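Local structure of Tll1590 protein (Thermosynechococcus elongatus, 6LDQ) at residues 50-55 with 75-80; 110-115 with 132-137. The protein is a glycosyltransferase-family protein of the GT-B clan, seen here as its glycosyl transferase 4-like domain. All coordinates share one frame; numbering follows the deposited sequence.

Contact 1 of 2, residues 50-55 with 75-80; sequences FTRKTD and AGPLTY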
loop_
_atom_site.group_PDB
_atom_site.type_symbol
_atom_site.label_atom_id
_atom_site.label_comp_id
_atom_site.label_asym_id
_atom_site.label_seq_id
_atom_site.Cartn_x
_atom_site.Cartn_y
_atom_site.Cartn_z
ATOM N N PHE A 50 5.068 -5.982 -1.624
ATOM C CA PHE A 50 5.020 -6.360 -3.034
ATOM C C PHE A 50 5.341 -5.147 -3.903
ATOM O O PHE A 50 4.774 -4.059 -3.704
ATOM C CB PHE A 50 3.644 -6.928 -3.430
ATOM C CG PHE A 50 3.251 -8.186 -2.682
ATOM C CD1 PHE A 50 2.775 -8.127 -1.367
ATOM C CD2 PHE A 50 3.359 -9.429 -3.294
ATOM C CE1 PHE A 50 2.420 -9.303 -0.687
ATOM C CE2 PHE A 50 3.007 -10.602 -2.616
ATOM C CZ PHE A 50 2.538 -10.532 -1.309
ATOM N N THR A 51 6.266 -5.334 -4.842
ATOM C CA THR A 51 6.560 -4.362 -5.878
ATOM C C THR A 51 6.708 -5.136 -7.184
ATOM O O THR A 51 6.690 -6.374 -7.203
ATOM C CB THR A 51 7.813 -3.522 -5.521
ATOM O OG1 THR A 51 8.012 -2.484 -6.506
ATOM C CG2 THR A 51 9.075 -4.395 -5.402
ATOM N N ARG A 52 6.794 -4.408 -8.297
ATOM C CA ARG A 52 6.941 -5.063 -9.581
ATOM C C ARG A 52 8.400 -5.424 -9.839
ATOM O O ARG A 52 9.326 -4.777 -9.337
ATOM C CB ARG A 52 6.413 -4.171 -10.724
ATOM C CG ARG A 52 7.214 -2.882 -10.941
ATOM C CD ARG A 52 6.560 -2.015 -12.056
ATOM N NE ARG A 52 6.177 -2.867 -13.170
ATOM C CZ ARG A 52 6.909 -3.010 -14.269
ATOM N NH1 ARG A 52 8.026 -2.311 -14.397
ATOM N NH2 ARG A 52 6.523 -3.842 -15.238
ATOM N N LYS A 53 8.593 -6.479 -10.626
ATOM C CA LYS A 53 9.907 -6.778 -11.173
ATOM C C LYS A 53 10.257 -5.785 -12.266
ATOM O O LYS A 53 9.402 -5.399 -13.066
ATOM C CB LYS A 53 9.933 -8.178 -11.763
ATOM C CG LYS A 53 10.163 -9.267 -10.787
ATOM C CD LYS A 53 10.430 -10.548 -11.539
ATOM C CE LYS A 53 10.834 -11.660 -10.591
ATOM N NZ LYS A 53 10.803 -12.985 -11.282
ATOM N N THR A 54 11.522 -5.377 -12.301
ATOM C CA THR A 54 12.003 -4.452 -13.318
ATOM C C THR A 54 13.197 -5.016 -14.081
ATOM O O THR A 54 13.826 -4.290 -14.861
ATOM C CB THR A 54 12.349 -3.098 -12.685
ATOM O OG1 THR A 54 13.425 -3.250 -11.754
ATOM C CG2 THR A 54 11.139 -2.520 -11.943
ATOM N N ASP A 55 13.523 -6.299 -13.881
ATOM C CA ASP A 55 14.578 -6.974 -14.631
ATOM C C ASP A 55 14.312 -8.469 -14.604
ATOM O O ASP A 55 13.905 -8.991 -13.554
ATOM C CB ASP A 55 15.961 -6.669 -14.042
ATOM C CG ASP A 55 17.089 -7.210 -14.896
ATOM O OD1 ASP A 55 17.259 -8.448 -14.952
ATOM O OD2 ASP A 55 17.804 -6.397 -15.522
ATOM N N ALA A 75 4.822 -8.282 -13.630
ATOM C CA ALA A 75 3.562 -7.620 -13.957
ATOM C C ALA A 75 3.879 -6.532 -14.986
ATOM O O ALA A 75 4.237 -5.407 -14.632
ATOM C CB ALA A 75 2.902 -7.055 -12.713
ATOM N N GLY A 76 3.756 -6.889 -16.261
ATOM C CA GLY A 76 4.210 -6.028 -17.321
ATOM C C GLY A 76 5.687 -6.233 -17.580
ATOM O O GLY A 76 6.341 -7.079 -16.958
ATOM N N PRO A 77 6.239 -5.437 -18.493
ATOM C CA PRO A 77 7.613 -5.664 -18.959
ATOM C C PRO A 77 8.621 -5.727 -17.820
ATOM O O PRO A 77 8.532 -4.984 -16.839
ATOM C CB PRO A 77 7.881 -4.455 -19.865
ATOM C CG PRO A 77 6.519 -3.965 -20.283
ATOM C CD PRO A 77 5.611 -4.261 -19.124
ATOM N N LEU A 78 9.593 -6.630 -17.972
ATOM C CA LEU A 78 10.706 -6.765 -17.041
ATOM C C LEU A 78 11.751 -5.682 -17.332
ATOM O O LEU A 78 12.877 -5.939 -17.765
ATOM C CB LEU A 78 11.287 -8.170 -17.118
ATOM C CG LEU A 78 10.281 -9.283 -16.791
ATOM C CD1 LEU A 78 10.839 -10.651 -17.128
ATOM C CD2 LEU A 78 9.846 -9.249 -15.324
ATOM N N THR A 79 11.351 -4.439 -17.055
ATOM C CA THR A 79 12.192 -3.269 -17.263
ATOM C C THR A 79 11.698 -2.172 -16.329
ATOM O O THR A 79 10.605 -2.266 -15.764
ATOM C CB THR A 79 12.158 -2.818 -18.731
ATOM O OG1 THR A 79 13.184 -1.845 -18.967
ATOM C CG2 THR A 79 10.794 -2.218 -19.074
ATOM N N TYR A 80 12.509 -1.124 -16.172
ATOM C CA TYR A 80 12.080 0.031 -15.391
ATOM C C TYR A 80 11.039 0.833 -16.162
ATOM O O TYR A 80 11.307 1.342 -17.258
ATOM C CB TYR A 80 13.256 0.933 -15.021
ATOM C CG TYR A 80 12.774 2.130 -14.239
ATOM C CD1 TYR A 80 12.507 2.027 -12.879
ATOM C CD2 TYR A 80 12.525 3.347 -14.870
ATOM C CE1 TYR A 80 12.036 3.100 -12.164
ATOM C CE2 TYR A 80 12.049 4.431 -14.162
ATOM C CZ TYR A 80 11.811 4.304 -12.811
ATOM O OH TYR A 80 11.341 5.380 -12.104
HETATM O O HOH W 1 3.666 -3.426 -12.751
HETATM O O HOH W 2 7.340 -7.150 -14.295
#
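The guanidinium of Arg52 reaches into the loop 75-80 and is ringed at its edge by three main-chain carbonyls. Arg52 NH2 gives two hydrogen bonds: a nearly straight one to Ala75 O (2.8 Å, 169° at the hydrogen), which arrives well above the carbonyl plane, and a more bent one to Pro77 O at 2.8 Å, tilted from the guanidinium plane. Arg52 NH1 donates to Thr79 O at 2.9 Å, almost head-on to that carbonyl. The third nitrogen, Arg52 NE, is served by a water it meets at 2.6 Å, and the same water donates to Ala75 O, which thus accepts twice. A bend at chi3 (-44°) turns the group into the curve of the loop. Arg52 ends the strand 47-52 of the Rossmann-like sheet of a GT-B domain, and 75-80 follows the neighbouring strand 68-73, so the bonds tie the C-terminal end of strand 47-52 to the loop that follows its parallel neighbour. Leu78 sits at the centre of an inverse gamma turn, closed by a weak bond from Thr79 N to Pro77 O. A second water joins Lys53 O, Ala75 N and Gly76 O, accepting from Ala75 N at 2.8 Å and donating to the two carbonyls. Beside it, Leu78 CD2 packs on Lys53 CB at 3.7 Å, the two side chains running alongside; the ammonium of Lys53 goes on to a salt bridge with Asp60. Tyr80 OH is hydrogen-bonded to His14.

Contact 2 of 2, residues 110-115 with 132-137; sequences HTNYWL and LHTYHS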
loop_
_atom_site.group_PDB
_atom_site.type_symbol
_atom_site.label_atom_id
_atom_site.label_comp_id
_atom_site.label_asym_id
_atom_site.label_seq_id
_atom_site.Cartn_x
_atom_site.Cartn_y
_atom_site.Cartn_z
ATOM N N HIS A 110 -1.969 -2.508 2.862
ATOM C CA HIS A 110 -1.628 -1.086 2.922
ATOM C C HIS A 110 -0.958 -0.710 1.607
ATOM O O HIS A 110 0.166 -1.138 1.335
ATOM C CB HIS A 110 -0.731 -0.785 4.130
ATOM C CG HIS A 110 -0.381 0.666 4.292
ATOM N ND1 HIS A 110 0.378 1.132 5.348
ATOM C CD2 HIS A 110 -0.668 1.750 3.527
ATOM C CE1 HIS A 110 0.535 2.441 5.231
ATOM N NE2 HIS A 110 -0.095 2.842 4.138
ATOM N N THR A 111 -1.652 0.094 0.801
ATOM C CA THR A 111 -1.246 0.462 -0.548
ATOM C C THR A 111 -0.546 1.817 -0.549
ATOM O O THR A 111 -0.828 2.675 0.291
ATOM C CB THR A 111 -2.475 0.494 -1.460
ATOM O OG1 THR A 111 -3.510 1.279 -0.863
ATOM C CG2 THR A 111 -3.001 -0.907 -1.625
ATOM N N ASN A 112 0.399 1.990 -1.474
ATOM C CA ASN A 112 1.247 3.175 -1.520
ATOM C C ASN A 112 1.154 3.846 -2.885
ATOM O O ASN A 112 1.452 3.216 -3.901
ATOM C CB ASN A 112 2.707 2.847 -1.264
ATOM C CG ASN A 112 3.538 4.094 -1.038
ATOM O OD1 ASN A 112 3.298 4.854 -0.094
ATOM N ND2 ASN A 112 4.525 4.309 -1.893
ATOM N N TYR A 113 0.820 5.141 -2.887
ATOM C CA TYR A 113 0.591 5.918 -4.108
ATOM C C TYR A 113 -0.647 5.450 -4.874
ATOM O O TYR A 113 -1.028 4.279 -4.822
ATOM C CB TYR A 113 1.825 5.887 -5.020
ATOM C CG TYR A 113 1.805 6.946 -6.111
ATOM C CD1 TYR A 113 1.601 8.286 -5.804
ATOM C CD2 TYR A 113 2.013 6.599 -7.442
ATOM C CE1 TYR A 113 1.594 9.255 -6.796
ATOM C CE2 TYR A 113 2.001 7.548 -8.438
ATOM C CZ TYR A 113 1.794 8.878 -8.111
ATOM O OH TYR A 113 1.793 9.825 -9.106
ATOM N N TRP A 114 -1.262 6.362 -5.642
ATOM C CA TRP A 114 -2.578 6.069 -6.205
ATOM C C TRP A 114 -2.574 4.827 -7.086
ATOM O O TRP A 114 -3.591 4.124 -7.152
ATOM C CB TRP A 114 -3.107 7.297 -6.971
ATOM C CG TRP A 114 -2.464 7.594 -8.290
ATOM C CD1 TRP A 114 -1.422 8.446 -8.520
ATOM C CD2 TRP A 114 -2.867 7.094 -9.577
ATOM N NE1 TRP A 114 -1.134 8.492 -9.879
ATOM C CE2 TRP A 114 -2.003 7.662 -10.539
ATOM C CE3 TRP A 114 -3.864 6.215 -10.005
ATOM C CZ2 TRP A 114 -2.127 7.394 -11.904
ATOM C CZ3 TRP A 114 -3.975 5.940 -11.357
ATOM C CH2 TRP A 114 -3.109 6.522 -12.287
ATOM N N LEU A 115 -1.442 4.524 -7.740
ATOM C CA LEU A 115 -1.358 3.369 -8.643
ATOM C C LEU A 115 -1.536 2.053 -7.880
ATOM O O LEU A 115 -2.333 1.195 -8.265
ATOM C CB LEU A 115 -0.008 3.372 -9.377
ATOM C CG LEU A 115 0.238 4.446 -10.448
ATOM C CD1 LEU A 115 1.720 4.615 -10.678
ATOM C CD2 LEU A 115 -0.464 4.076 -11.756
ATOM N N LEU A 132 -5.699 0.292 4.088
ATOM C CA LEU A 132 -5.142 1.610 4.339
ATOM C C LEU A 132 -4.366 2.061 3.116
ATOM O O LEU A 132 -3.731 1.257 2.436
ATOM C CB LEU A 132 -4.202 1.630 5.539
ATOM C CG LEU A 132 -4.870 1.360 6.878
ATOM C CD1 LEU A 132 -4.678 -0.113 7.166
ATOM C CD2 LEU A 132 -4.296 2.248 7.977
ATOM N N HIS A 133 -4.385 3.363 2.867
ATOM C CA HIS A 133 -3.665 3.885 1.724
ATOM C C HIS A 133 -2.892 5.129 2.114
ATOM O O HIS A 133 -3.436 6.024 2.766
ATOM C CB HIS A 133 -4.593 4.199 0.567
ATOM C CG HIS A 133 -3.838 4.487 -0.676
ATOM N ND1 HIS A 133 -3.649 3.553 -1.665
ATOM C CD2 HIS A 133 -3.087 5.552 -1.020
ATOM C CE1 HIS A 133 -2.893 4.073 -2.616
ATOM N NE2 HIS A 133 -2.550 5.292 -2.255
ATOM N N THR A 134 -1.627 5.175 1.720
ATOM C CA THR A 134 -0.800 6.361 1.868
ATOM C C THR A 134 -0.806 7.179 0.571
ATOM O O THR A 134 -0.441 6.671 -0.494
ATOM C CB THR A 134 0.622 5.982 2.249
ATOM O OG1 THR A 134 0.611 5.380 3.567
ATOM C CG2 THR A 134 1.488 7.231 2.242
ATOM N N TYR A 135 -1.185 8.445 0.692
ATOM C CA TYR A 135 -1.225 9.416 -0.399
ATOM C C TYR A 135 0.147 10.037 -0.642
ATOM O O TYR A 135 0.897 10.285 0.298
ATOM C CB TYR A 135 -2.181 10.564 -0.062
ATOM C CG TYR A 135 -2.076 11.655 -1.107
ATOM C CD1 TYR A 135 -2.448 11.387 -2.391
ATOM C CD2 TYR A 135 -1.535 12.899 -0.844
ATOM C CE1 TYR A 135 -2.373 12.290 -3.406
ATOM C CE2 TYR A 135 -1.452 13.862 -1.884
ATOM C CZ TYR A 135 -1.878 13.510 -3.165
ATOM O OH TYR A 135 -1.822 14.340 -4.249
ATOM N N HIS A 136 0.465 10.323 -1.911
ATOM C CA HIS A 136 1.593 11.204 -2.205
ATOM C C HIS A 136 1.278 12.085 -3.403
ATOM O O HIS A 136 0.670 11.637 -4.378
ATOM C CB HIS A 136 2.909 10.484 -2.521
ATOM C CG HIS A 136 3.261 9.399 -1.558
ATOM N ND1 HIS A 136 3.884 9.645 -0.349
ATOM C CD2 HIS A 136 3.069 8.060 -1.621
ATOM C CE1 HIS A 136 4.070 8.499 0.285
ATOM N NE2 HIS A 136 3.578 7.521 -0.461
ATOM N N SER A 137 1.743 13.322 -3.335
ATOM C CA SER A 137 1.644 14.235 -4.461
ATOM C C SER A 137 2.820 14.052 -5.418
ATOM O O SER A 137 3.958 14.391 -5.074
ATOM C CB SER A 137 1.576 15.673 -3.967
ATOM O OG SER A 137 0.307 15.957 -3.414
HETATM O O HOH W 3 -1.055 9.165 -4.430
#
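With chi1 at -178°, His110 carries its ring along the sheet to Thr134, where His110 NE2 and Thr134 OG1 are hydrogen-bonded at 2.7 Å. Leu132 CB lies over one face of this ring, a CH-pi contact. Asn112, turned likewise (chi1 -169°), offers OD1 to His136 NE2 at 2.7 Å; the bond is nearly straight and lies in the imidazole plane, although the donor is tilted from the amide plane. Thr111 and His133 share the other face of the sheet, their side chains crossing at about a right angle, and Thr111 O sits over the centre of the His133 ring. Between the two faces, parallel strands 108-112 and 130-134 are joined by Thr111 N to Leu132 O (2.9 Å) and Thr134 N to Thr111 O (3.0 Å); Tyr113 N to Thr134 O (3.1 Å) carries the ladder one residue beyond strand 108-112. Helix 113-126 connects them in a beta-alpha-beta unit. Tyr211 binds ND1 of His110, and Tyr32 binds OG1 of Thr134. A thiocyanate ion, probably from the crystallisation liquor, lies about 3 Å from the His133 side chain. Partners at both ring nitrogens fix the rotation of His110, while the bond to Asn112 OD1 is consistent with a proton on His136 NE2.

Both contacts belong to one mixed, largely parallel sheet within a single glycosyl transferase 4-like domain, their centres 19 Å apart and their nearest atoms about 7 Å from each other, without touching. Contact 1 closes before contact 2 opens, and helix 90-104 lies between them in the sequence. In the sheet, strand 8-11 separates strand 47-52 of contact 1 from strand 108-112 of contact 2, and strand 130-134 comes next. Contact 1 is a surface meeting of a strand end and the turn after it with a loop, its centre about 17 Å from the centre of the chain; contact 2, with its centre about 6 Å away, is buried and joins adjacent strands directly. The sheet thus links a peripheral loop arrangement to the domain's core.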